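Local atomic coordinates of beta-glycosidase (PDB entry 6T2R), a protein that probably hydrolyses beta-galactosidic bonds inside mucin O-glycans, as an endo-acting family 16 glycoside hydrolase of a human gut bacterium. Residues P130-K135 and N225-L230; S162-T167 and T216-Q221; N172-G177 and F209-I214. All blocks are in the same frame, centred on the assembly; numbering follows the deposited sequence.

Contact 1 (P130-K135 and N225-L230)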
loop_
_atom_site.group_PDB
_atom_site.type_symbol
_atom_site.label_atom_id
_atom_site.label_comp_id
_atom_site.label_asym_id
_atom_site.label_seq_id
_atom_site.Cartn_x
_atom_site.Cartn_y
_atom_site.Cartn_z
ATOM N N PRO A 130 -9.278 6.369 0.552
ATOM C CA PRO A 130 -10.510 6.446 1.334
ATOM C C PRO A 130 -11.445 5.274 1.055
ATOM O O PRO A 130 -11.681 4.943 -0.105
ATOM C CB PRO A 130 -11.141 7.786 0.921
ATOM C CG PRO A 130 -9.953 8.578 0.377
ATOM C CD PRO A 130 -9.057 7.553 -0.278
ATOM N N TYR A 131 -11.912 4.652 2.144
ATOM C CA TYR A 131 -12.867 3.521 2.142
ATOM C C TYR A 131 -14.171 3.985 1.497
ATOM O O TYR A 131 -14.746 3.244 0.700
ATOM C CB TYR A 131 -13.159 3.025 3.563
ATOM C CG TYR A 131 -13.997 1.775 3.545
ATOM C CD1 TYR A 131 -13.416 0.528 3.313
ATOM C CD2 TYR A 131 -15.374 1.867 3.668
ATOM C CE1 TYR A 131 -14.193 -0.611 3.218
ATOM C CE2 TYR A 131 -16.161 0.735 3.625
ATOM C CZ TYR A 131 -15.571 -0.502 3.388
ATOM O OH TYR A 131 -16.385 -1.594 3.293
ATOM N N GLU A 132 -14.620 5.185 1.840
ATOM C CA GLU A 132 -15.932 5.722 1.370
ATOM C C GLU A 132 -15.781 6.280 -0.064
ATOM O O GLU A 132 -15.607 7.500 -0.226
ATOM C CB GLU A 132 -16.429 6.759 2.367
ATOM C CG GLU A 132 -16.674 6.193 3.755
ATOM C CD GLU A 132 -16.606 7.263 4.834
ATOM O OE1 GLU A 132 -17.645 7.532 5.396
ATOM O OE2 GLU A 132 -15.522 7.847 5.084
ATOM N N THR A 133 -15.836 5.407 -1.072
ATOM C CA THR A 133 -15.474 5.759 -2.464
ATOM C C THR A 133 -16.553 6.633 -3.107
ATOM O O THR A 133 -16.255 7.216 -4.129
ATOM C CB THR A 133 -15.206 4.502 -3.295
ATOM O OG1 THR A 133 -16.392 3.726 -3.271
ATOM C CG2 THR A 133 -14.055 3.694 -2.755
ATOM N N ASP A 134 -17.773 6.665 -2.584
ATOM C CA ASP A 134 -18.843 7.538 -3.154
ATOM C C ASP A 134 -18.914 8.859 -2.384
ATOM O O ASP A 134 -19.876 9.616 -2.613
ATOM C CB ASP A 134 -20.186 6.811 -3.218
ATOM C CG ASP A 134 -20.653 6.345 -1.861
ATOM O OD1 ASP A 134 -19.841 6.413 -0.916
ATOM O OD2 ASP A 134 -21.814 5.900 -1.766
ATOM N N LYS A 135 -17.872 9.166 -1.606
ATOM C CA LYS A 135 -17.827 10.353 -0.710
ATOM C C LYS A 135 -16.556 11.184 -0.904
ATOM O O LYS A 135 -16.562 12.389 -0.527
ATOM C CB LYS A 135 -17.883 9.925 0.753
ATOM C CG LYS A 135 -18.275 11.049 1.696
ATOM C CD LYS A 135 -18.258 10.697 3.173
ATOM C CE LYS A 135 -18.364 11.932 4.051
ATOM N NZ LYS A 135 -18.227 11.549 5.476
ATOM N N ASN A 225 -7.589 11.430 8.173
ATOM C CA ASN A 225 -8.194 10.776 9.369
ATOM C C ASN A 225 -9.618 10.398 9.017
ATOM O O ASN A 225 -10.503 10.936 9.616
ATOM C CB ASN A 225 -8.102 11.583 10.663
ATOM C CG ASN A 225 -6.687 11.579 11.200
ATOM O OD1 ASN A 225 -6.196 12.634 11.615
ATOM N ND2 ASN A 225 -6.002 10.432 11.135
ATOM N N ILE A 226 -9.761 9.547 8.002
ATOM C CA ILE A 226 -11.032 9.015 7.478
ATOM C C ILE A 226 -10.762 7.537 7.258
ATOM O O ILE A 226 -9.620 7.136 7.048
ATOM C CB ILE A 226 -11.469 9.708 6.167
ATOM C CG1 ILE A 226 -10.415 9.575 5.056
ATOM C CG2 ILE A 226 -11.861 11.161 6.410
ATOM C CD1 ILE A 226 -10.844 10.248 3.745
ATOM N N PRO A 227 -11.809 6.697 7.268
ATOM C CA PRO A 227 -11.626 5.271 7.049
ATOM C C PRO A 227 -10.899 5.012 5.724
ATOM O O PRO A 227 -11.215 5.654 4.728
ATOM C CB PRO A 227 -13.059 4.747 6.972
ATOM C CG PRO A 227 -13.859 5.751 7.759
ATOM C CD PRO A 227 -13.226 7.077 7.422
ATOM N N GLN A 228 -9.997 4.029 5.738
ATOM C CA GLN A 228 -9.112 3.675 4.609
ATOM C C GLN A 228 -9.457 2.265 4.135
ATOM O O GLN A 228 -9.904 1.445 4.978
ATOM C CB GLN A 228 -7.656 3.780 5.092
ATOM C CG GLN A 228 -7.321 5.146 5.704
ATOM C CD GLN A 228 -7.076 6.191 4.641
ATOM O OE1 GLN A 228 -6.454 5.901 3.621
ATOM N NE2 GLN A 228 -7.600 7.404 4.852
ATOM N N TYR A 229 -9.226 1.976 2.854
ATOM C CA TYR A 229 -9.017 0.585 2.383
ATOM C C TYR A 229 -7.558 0.432 1.941
ATOM O O TYR A 229 -6.899 1.441 1.560
ATOM C CB TYR A 229 -10.049 0.193 1.331
ATOM C CG TYR A 229 -9.869 0.705 -0.081
ATOM C CD1 TYR A 229 -9.237 -0.071 -1.033
ATOM C CD2 TYR A 229 -10.411 1.915 -0.491
ATOM C CE1 TYR A 229 -9.111 0.351 -2.348
ATOM C CE2 TYR A 229 -10.295 2.351 -1.801
ATOM C CZ TYR A 229 -9.666 1.555 -2.735
ATOM O OH TYR A 229 -9.568 1.939 -4.033
ATOM N N LEU A 230 -7.077 -0.811 1.995
ATOM C CA LEU A 230 -5.658 -1.184 1.800
ATOM C C LEU A 230 -5.528 -1.873 0.451
ATOM O O LEU A 230 -6.402 -2.678 0.123
ATOM C CB LEU A 230 -5.270 -2.160 2.907
ATOM C CG LEU A 230 -3.858 -2.707 2.799
ATOM C CD1 LEU A 230 -2.805 -1.596 2.748
ATOM C CD2 LEU A 230 -3.591 -3.635 3.971
HETATM O O HOH W 1 -13.384 7.070 3.669
#

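Contact 2 (S162-T167 and T216-Q221)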
loop_
_atom_site.group_PDB
_atom_site.type_symbol
_atom_site.label_atom_id
_atom_site.label_comp_id
_atom_site.label_asym_id
_atom_site.label_seq_id
_atom_site.Cartn_x
_atom_site.Cartn_y
_atom_site.Cartn_z
ATOM N N SER A 162 -2.370 14.616 -1.903
ATOM C CA SER A 162 -3.618 15.308 -1.527
ATOM C C SER A 162 -3.948 16.402 -2.542
ATOM O O SER A 162 -3.136 16.687 -3.385
ATOM C CB SER A 162 -3.445 15.915 -0.161
ATOM O OG SER A 162 -2.464 16.954 -0.177
ATOM N N HIS A 163 -5.046 17.113 -2.324
ATOM C CA HIS A 163 -5.355 18.386 -3.031
ATOM C C HIS A 163 -4.173 19.340 -2.863
ATOM O O HIS A 163 -3.790 20.017 -3.808
ATOM C CB HIS A 163 -6.640 18.964 -2.463
ATOM C CG HIS A 163 -6.962 20.340 -2.898
ATOM N ND1 HIS A 163 -7.427 20.599 -4.155
ATOM C CD2 HIS A 163 -6.891 21.522 -2.239
ATOM C CE1 HIS A 163 -7.662 21.894 -4.241
ATOM N NE2 HIS A 163 -7.327 22.489 -3.089
ATOM N N TYR A 164 -3.600 19.365 -1.678
ATOM C CA TYR A 164 -2.557 20.338 -1.291
ATOM C C TYR A 164 -1.260 19.985 -2.017
ATOM O O TYR A 164 -0.680 20.890 -2.589
ATOM C CB TYR A 164 -2.448 20.334 0.235
ATOM C CG TYR A 164 -1.464 21.295 0.850
ATOM C CD1 TYR A 164 -0.164 20.893 1.106
ATOM C CD2 TYR A 164 -1.855 22.560 1.275
ATOM C CE1 TYR A 164 0.734 21.725 1.749
ATOM C CE2 TYR A 164 -0.961 23.413 1.903
ATOM C CZ TYR A 164 0.344 22.997 2.126
ATOM O OH TYR A 164 1.231 23.788 2.790
ATOM N N THR A 165 -0.837 18.714 -1.999
ATOM C CA THR A 165 0.444 18.298 -2.586
ATOM C C THR A 165 0.337 18.304 -4.101
ATOM O O THR A 165 1.309 18.685 -4.739
ATOM C CB THR A 165 0.886 16.911 -2.122
ATOM O OG1 THR A 165 -0.010 15.941 -2.674
ATOM C CG2 THR A 165 1.000 16.823 -0.615
ATOM N N TYR A 166 -0.759 17.798 -4.642
ATOM C CA TYR A 166 -0.905 17.518 -6.088
ATOM C C TYR A 166 -1.627 18.686 -6.784
ATOM O O TYR A 166 -1.044 19.330 -7.642
ATOM C CB TYR A 166 -1.622 16.186 -6.309
ATOM C CG TYR A 166 -1.728 15.780 -7.753
ATOM C CD1 TYR A 166 -0.705 15.100 -8.401
ATOM C CD2 TYR A 166 -2.880 16.066 -8.477
ATOM C CE1 TYR A 166 -0.828 14.722 -9.732
ATOM C CE2 TYR A 166 -3.011 15.705 -9.805
ATOM C CZ TYR A 166 -1.976 15.040 -10.433
ATOM O OH TYR A 166 -2.150 14.667 -11.726
ATOM N N THR A 167 -2.884 18.959 -6.478
ATOM C CA THR A 167 -3.635 20.029 -7.189
ATOM C C THR A 167 -3.009 21.421 -6.938
ATOM O O THR A 167 -2.833 22.161 -7.919
ATOM C CB THR A 167 -5.127 19.971 -6.867
ATOM O OG1 THR A 167 -5.570 18.621 -7.012
ATOM C CG2 THR A 167 -5.923 20.868 -7.784
ATOM N N THR A 216 -2.549 26.324 7.841
ATOM C CA THR A 216 -2.382 26.754 6.448
ATOM C C THR A 216 -3.645 27.494 6.033
ATOM O O THR A 216 -4.737 27.064 6.416
ATOM C CB THR A 216 -2.122 25.576 5.512
ATOM O OG1 THR A 216 -1.917 26.122 4.211
ATOM C CG2 THR A 216 -3.255 24.581 5.484
ATOM N N GLU A 217 -3.439 28.600 5.322
ATOM C CA GLU A 217 -4.451 29.425 4.615
ATOM C C GLU A 217 -5.308 28.500 3.723
ATOM O O GLU A 217 -6.507 28.771 3.612
ATOM C CB GLU A 217 -3.722 30.583 3.906
ATOM C CG GLU A 217 -2.508 30.177 3.045
ATOM C CD GLU A 217 -1.127 29.940 3.673
ATOM O OE1 GLU A 217 -0.978 30.048 4.906
ATOM O OE2 GLU A 217 -0.187 29.602 2.920
ATOM N N GLN A 218 -4.765 27.411 3.152
ATOM C CA GLN A 218 -5.532 26.598 2.172
ATOM C C GLN A 218 -6.166 25.391 2.843
ATOM O O GLN A 218 -6.069 25.246 4.065
ATOM C CB GLN A 218 -4.669 26.148 1.000
ATOM C CG GLN A 218 -4.309 27.305 0.086
ATOM C CD GLN A 218 -2.947 27.771 0.496
ATOM O OE1 GLN A 218 -2.238 27.071 1.214
ATOM N NE2 GLN A 218 -2.578 28.948 0.043
ATOM N N GLU A 219 -6.814 24.573 2.023
ATOM C CA GLU A 219 -7.597 23.396 2.438
ATOM C C GLU A 219 -6.997 22.113 1.858
ATOM O O GLU A 219 -6.166 22.184 0.929
ATOM C CB GLU A 219 -8.996 23.506 1.856
ATOM C CG GLU A 219 -9.467 24.929 1.710
ATOM C CD GLU A 219 -10.853 24.972 1.106
ATOM O OE1 GLU A 219 -11.813 24.995 1.876
ATOM O OE2 GLU A 219 -10.944 24.936 -0.128
ATOM N N GLY A 220 -7.523 20.986 2.314
ATOM C CA GLY A 220 -7.126 19.652 1.842
ATOM C C GLY A 220 -5.716 19.260 2.261
ATOM O O GLY A 220 -5.202 18.281 1.711
ATOM N N GLN A 221 -5.103 19.942 3.226
ATOM C CA GLN A 221 -3.689 19.639 3.564
ATOM C C GLN A 221 -3.621 18.336 4.381
ATOM O O GLN A 221 -2.550 17.728 4.365
ATOM C CB GLN A 221 -3.003 20.833 4.243
ATOM C CG GLN A 221 -1.514 20.614 4.412
ATOM C CD GLN A 221 -1.199 19.877 5.705
ATOM O OE1 GLN A 221 -1.961 19.952 6.674
ATOM N NE2 GLN A 221 -0.081 19.159 5.725
HETATM O O HOH W 2 -1.309 17.183 2.189
HETATM O O HOH W 3 -6.630 16.719 0.059
#

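Contact 3 (N172-G177 and F209-I214)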
loop_
_atom_site.group_PDB
_atom_site.type_symbol
_atom_site.label_atom_id
_atom_site.label_comp_id
_atom_site.label_asym_id
_atom_site.label_seq_id
_atom_site.Cartn_x
_atom_site.Cartn_y
_atom_site.Cartn_z
ATOM N N ASN A 172 6.603 20.198 -0.808
ATOM C CA ASN A 172 7.827 20.306 0.025
ATOM C C ASN A 172 7.616 21.113 1.315
ATOM O O ASN A 172 8.599 21.202 2.064
ATOM C CB ASN A 172 8.958 20.935 -0.787
ATOM C CG ASN A 172 9.271 20.115 -2.019
ATOM O OD1 ASN A 172 9.576 18.934 -1.908
ATOM N ND2 ASN A 172 9.237 20.742 -3.181
ATOM N N ASN A 173 6.442 21.702 1.585
ATOM C CA ASN A 173 6.207 22.485 2.825
ATOM C C ASN A 173 4.837 22.135 3.397
ATOM O O ASN A 173 3.868 22.878 3.213
ATOM C CB ASN A 173 6.293 23.986 2.548
ATOM C CG ASN A 173 7.518 24.335 1.737
ATOM O OD1 ASN A 173 7.529 24.156 0.517
ATOM N ND2 ASN A 173 8.557 24.779 2.408
ATOM N N PRO A 174 4.682 21.016 4.129
ATOM C CA PRO A 174 5.802 20.154 4.512
ATOM C C PRO A 174 6.153 19.079 3.488
ATOM O O PRO A 174 5.351 18.833 2.598
ATOM C CB PRO A 174 5.285 19.484 5.784
ATOM C CG PRO A 174 3.772 19.437 5.591
ATOM C CD PRO A 174 3.400 20.591 4.690
ATOM N N LYS A 175 7.328 18.467 3.651
ATOM C CA LYS A 175 7.869 17.423 2.732
ATOM C C LYS A 175 6.848 16.271 2.668
ATOM O O LYS A 175 6.512 15.721 3.709
ATOM C CB LYS A 175 9.239 16.958 3.242
ATOM C CG LYS A 175 10.262 16.603 2.174
ATOM C CD LYS A 175 11.662 16.349 2.719
ATOM C CE LYS A 175 11.775 15.005 3.405
ATOM N NZ LYS A 175 13.118 14.838 4.004
ATOM N N HIS A 176 6.345 15.931 1.492
ATOM C CA HIS A 176 5.239 14.962 1.342
ATOM C C HIS A 176 5.752 13.524 1.203
ATOM O O HIS A 176 4.897 12.595 1.215
ATOM C CB HIS A 176 4.359 15.361 0.159
ATOM C CG HIS A 176 4.914 14.979 -1.169
ATOM N ND1 HIS A 176 4.206 14.214 -2.054
ATOM C CD2 HIS A 176 6.090 15.264 -1.763
ATOM C CE1 HIS A 176 4.936 14.045 -3.136
ATOM N NE2 HIS A 176 6.086 14.672 -2.984
ATOM N N GLY A 177 7.062 13.332 1.097
ATOM C CA GLY A 177 7.650 11.997 0.890
ATOM C C GLY A 177 9.104 11.897 1.317
ATOM O O GLY A 177 9.748 12.911 1.503
ATOM N N PHE A 209 9.788 9.292 8.201
ATOM C CA PHE A 209 9.440 10.722 8.231
ATOM C C PHE A 209 8.038 10.862 8.778
ATOM O O PHE A 209 7.340 9.814 8.900
ATOM C CB PHE A 209 9.578 11.377 6.859
ATOM C CG PHE A 209 8.389 11.245 5.945
ATOM C CD1 PHE A 209 8.138 10.058 5.278
ATOM C CD2 PHE A 209 7.604 12.344 5.650
ATOM C CE1 PHE A 209 7.088 9.970 4.383
ATOM C CE2 PHE A 209 6.541 12.254 4.754
ATOM C CZ PHE A 209 6.284 11.063 4.124
ATOM N N VAL A 210 7.710 12.112 9.130
ATOM C CA VAL A 210 6.411 12.535 9.714
ATOM C C VAL A 210 5.750 13.422 8.656
ATOM O O VAL A 210 6.417 14.287 8.129
ATOM C CB VAL A 210 6.601 13.264 11.068
ATOM C CG1 VAL A 210 5.284 13.758 11.664
ATOM C CG2 VAL A 210 7.333 12.414 12.091
ATOM N N TYR A 211 4.492 13.192 8.321
ATOM C CA TYR A 211 3.708 14.181 7.557
ATOM C C TYR A 211 2.788 14.885 8.539
ATOM O O TYR A 211 1.868 14.256 9.051
ATOM C CB TYR A 211 2.915 13.589 6.395
ATOM C CG TYR A 211 2.430 14.680 5.479
ATOM C CD1 TYR A 211 3.319 15.311 4.624
ATOM C CD2 TYR A 211 1.132 15.152 5.547
ATOM C CE1 TYR A 211 2.898 16.341 3.796
ATOM C CE2 TYR A 211 0.696 16.196 4.745
ATOM C CZ TYR A 211 1.584 16.791 3.853
ATOM O OH TYR A 211 1.199 17.820 3.029
ATOM N N PRO A 212 3.048 16.179 8.831
ATOM C CA PRO A 212 2.255 16.949 9.778
ATOM C C PRO A 212 1.006 17.597 9.168
ATOM O O PRO A 212 1.040 17.998 8.023
ATOM C CB PRO A 212 3.249 18.017 10.245
ATOM C CG PRO A 212 4.069 18.311 9.005
ATOM C CD PRO A 212 4.183 16.973 8.290
ATOM N N ARG A 213 -0.050 17.696 9.993
ATOM C CA ARG A 213 -1.165 18.645 9.823
ATOM C C ARG A 213 -0.682 20.023 10.264
ATOM O O ARG A 213 -0.459 20.224 11.501
ATOM C CB ARG A 213 -2.397 18.226 10.627
ATOM C CG ARG A 213 -3.618 19.098 10.340
ATOM C CD ARG A 213 -4.785 18.912 11.292
ATOM N NE ARG A 213 -5.384 17.575 11.319
ATOM C CZ ARG A 213 -6.392 17.094 10.532
ATOM N NH1 ARG A 213 -6.954 17.827 9.570
ATOM N NH2 ARG A 213 -6.824 15.838 10.706
ATOM N N ILE A 214 -0.576 20.956 9.317
ATOM C CA ILE A 214 -0.061 22.322 9.590
ATOM C C ILE A 214 -1.220 23.330 9.573
ATOM O O ILE A 214 -2.253 23.096 8.948
ATOM C CB ILE A 214 1.085 22.693 8.626
ATOM C CG1 ILE A 214 0.645 22.763 7.161
ATOM C CG2 ILE A 214 2.238 21.728 8.821
ATOM C CD1 ILE A 214 1.537 23.612 6.268
HETATM O O HOH W 4 2.963 18.914 1.587
HETATM O O HOH W 5 7.290 16.041 6.268
#

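Contact 1 (P130-K135 and N225-L230)
The carbonyl oxygen of Pro-227 is gripped from two directions, by the backbone N-H of Tyr-131 and by a water. The N-H bond is short and nearly straight, 2.9 Å from Tyr-131 N to Pro-227 O with 173° at the hydrogen, although the donor stands above the carbonyl plane. The water donates a second bond to the same oxygen, gives its other hydrogen to Glu-132 OE2 at 2.7 Å, and accepts from Glu-132 N. One solvent molecule thus ties the backbone and carboxylate of Glu-132, the centre of an inverse gamma turn, to the segment 225-230. With CG anti to its carbonyl carbon (chi1 -62°), the glutamate extends its chain so that OE2 reaches Pro-227 CD, 3.4 Å away.

Carbon groups and one further carbonyl pack round these bonds. Tyr-131 CB meets Pro-227 CB at 3.8 Å, while the Tyr-131 ring brings CD1 beside Tyr-229 CB. The Tyr-229 ring turns its edge to Pro-130 O, which lies in the ring plane 3.3 Å from CD2. Ile-226 CD1 packs on CB of Pro-130. Behind them Gln-228 folds back on its own segment, NE2 donating to Ile-226 O at 3.0 Å, while its OE1 is bonded to Thr-128.

Pro-130 and Gln-228 form an antiparallel non-hydrogen-bonded pair where strands 125-130 and 228-233 meet in the family 16 beta-jelly roll. Beyond that pair, the Tyr-131 N-H and the water bridge carry the strand pairing on into the following loop.

Contact 2 (S162-T167 and T216-Q221)
Tyr-164 and Gln-221 lie side by side and point the same way, the methylene CG of the glutamine resting over the centre of the phenol ring. This is a CH-pi contact, with CG 3.4 Å from the centroid of the Tyr-164 ring and 5° off its normal. At the ring's edge stands Thr-216 OG1, 3.7 Å from Tyr-164 CE2. His-163 likewise turns an edge to the second segment, its CD2 lying 3.3 Å from Glu-219 O, which is in the imidazole plane. Gly-220, at positive phi, passes close to His-163.

No direct hydrogen bond crosses; two waters do the bridging. One accepts from His-163 N and donates to Gly-220 O at 2.7 Å, and the other joins Ser-162 OG to Gln-221 O.

Ser-162 and Thr-165 position the first shell through a capping box: Thr-165 N donates to Ser-162 OG at 3.0 Å, and Ser-162 N to Thr-165 OG1. Further out, Tyr-164 OH is bonded to Asn-173 O, and the Gln-221 amide to Pro-212 O and Ile-214 N. The short, weakly bonded helix 163-167, which follows strand 155-161 of the jelly roll, is packed against the loop that runs from strand 206-212 to strand 228-233.

Contact 3 (N172-G177 and F209-I214)
Pro-174 and Tyr-211 cross at about a right angle, the proline CG lying 3.7 Å from Tyr-211 CE1. The same proline meets two further residues in different ways. Against Pro-212 the rings slide past each other in opposite directions, CG to CG at 3.6 Å, whereas Ile-214 reaches toward it, CD1 coming 3.9 Å from Pro-174 CD. A cis peptide bond before Pro-174 bends the chain at the point where these three side chains converge on its ring.

The two aromatic rings of the strand receive the loop backbone differently. Tyr-211 presents an edge: Lys-175 O lies in the plane of the ring, 3.3 Å from CD1. With CG anti to the backbone N (chi1 -166°), the phenol is carried toward the loop, and His-176 CA also approaches CE1. Phe-209 offers a face instead, over which Gly-177 C stands 4.0 Å above the plane, displaced toward the rim. Phe-209 CZ comes within 3.6 Å of Gly-177 CA.

Water supplies the polar links, since no direct hydrogen bond spans the segments. One molecule links the Tyr-211 hydroxyl to Pro-174 O; the hydroxyl also has a weak hydrogen bond with Gln-221 NE2. A second donates to both Lys-175 O and Val-210 O, 2.7 Å from each, and so joins loop and strand carbonyls that cannot bond to one another.

His-176 turns from the contact, and its ND1 is hydrogen-bonded to Val-160 O on strand 155-161; the Phe-209 ring also meets Phe-201 with nearly parallel planes. The loop between helix 163-167 and strand 177-181 is therefore packed alongside the end of strand 206-212, running roughly the opposite way, with Tyr-164 and Thr-165 of the helix touching Tyr-211.

The three contacts show how bonding changes with place in the curved antiparallel beta-sandwich, or jelly roll, of family 16. Contact 1, closest to the chain's centre, ends a strand pairing and is the one with a beta bridge and a direct hydrogen bond between its segments. Contacts 2 and 3 are loop packing farther out and have no such bond; water bridges all three. All are partly buried. Contacts 2 and 3, centres about 11 Å apart, form one neighbourhood: Tyr-164 and Gln-221 of contact 2 bond to backbone oxygens of Asn-173 and Pro-212 in contact 3. The chain through 209-214, 216-221 and 225-230 serves all three in turn.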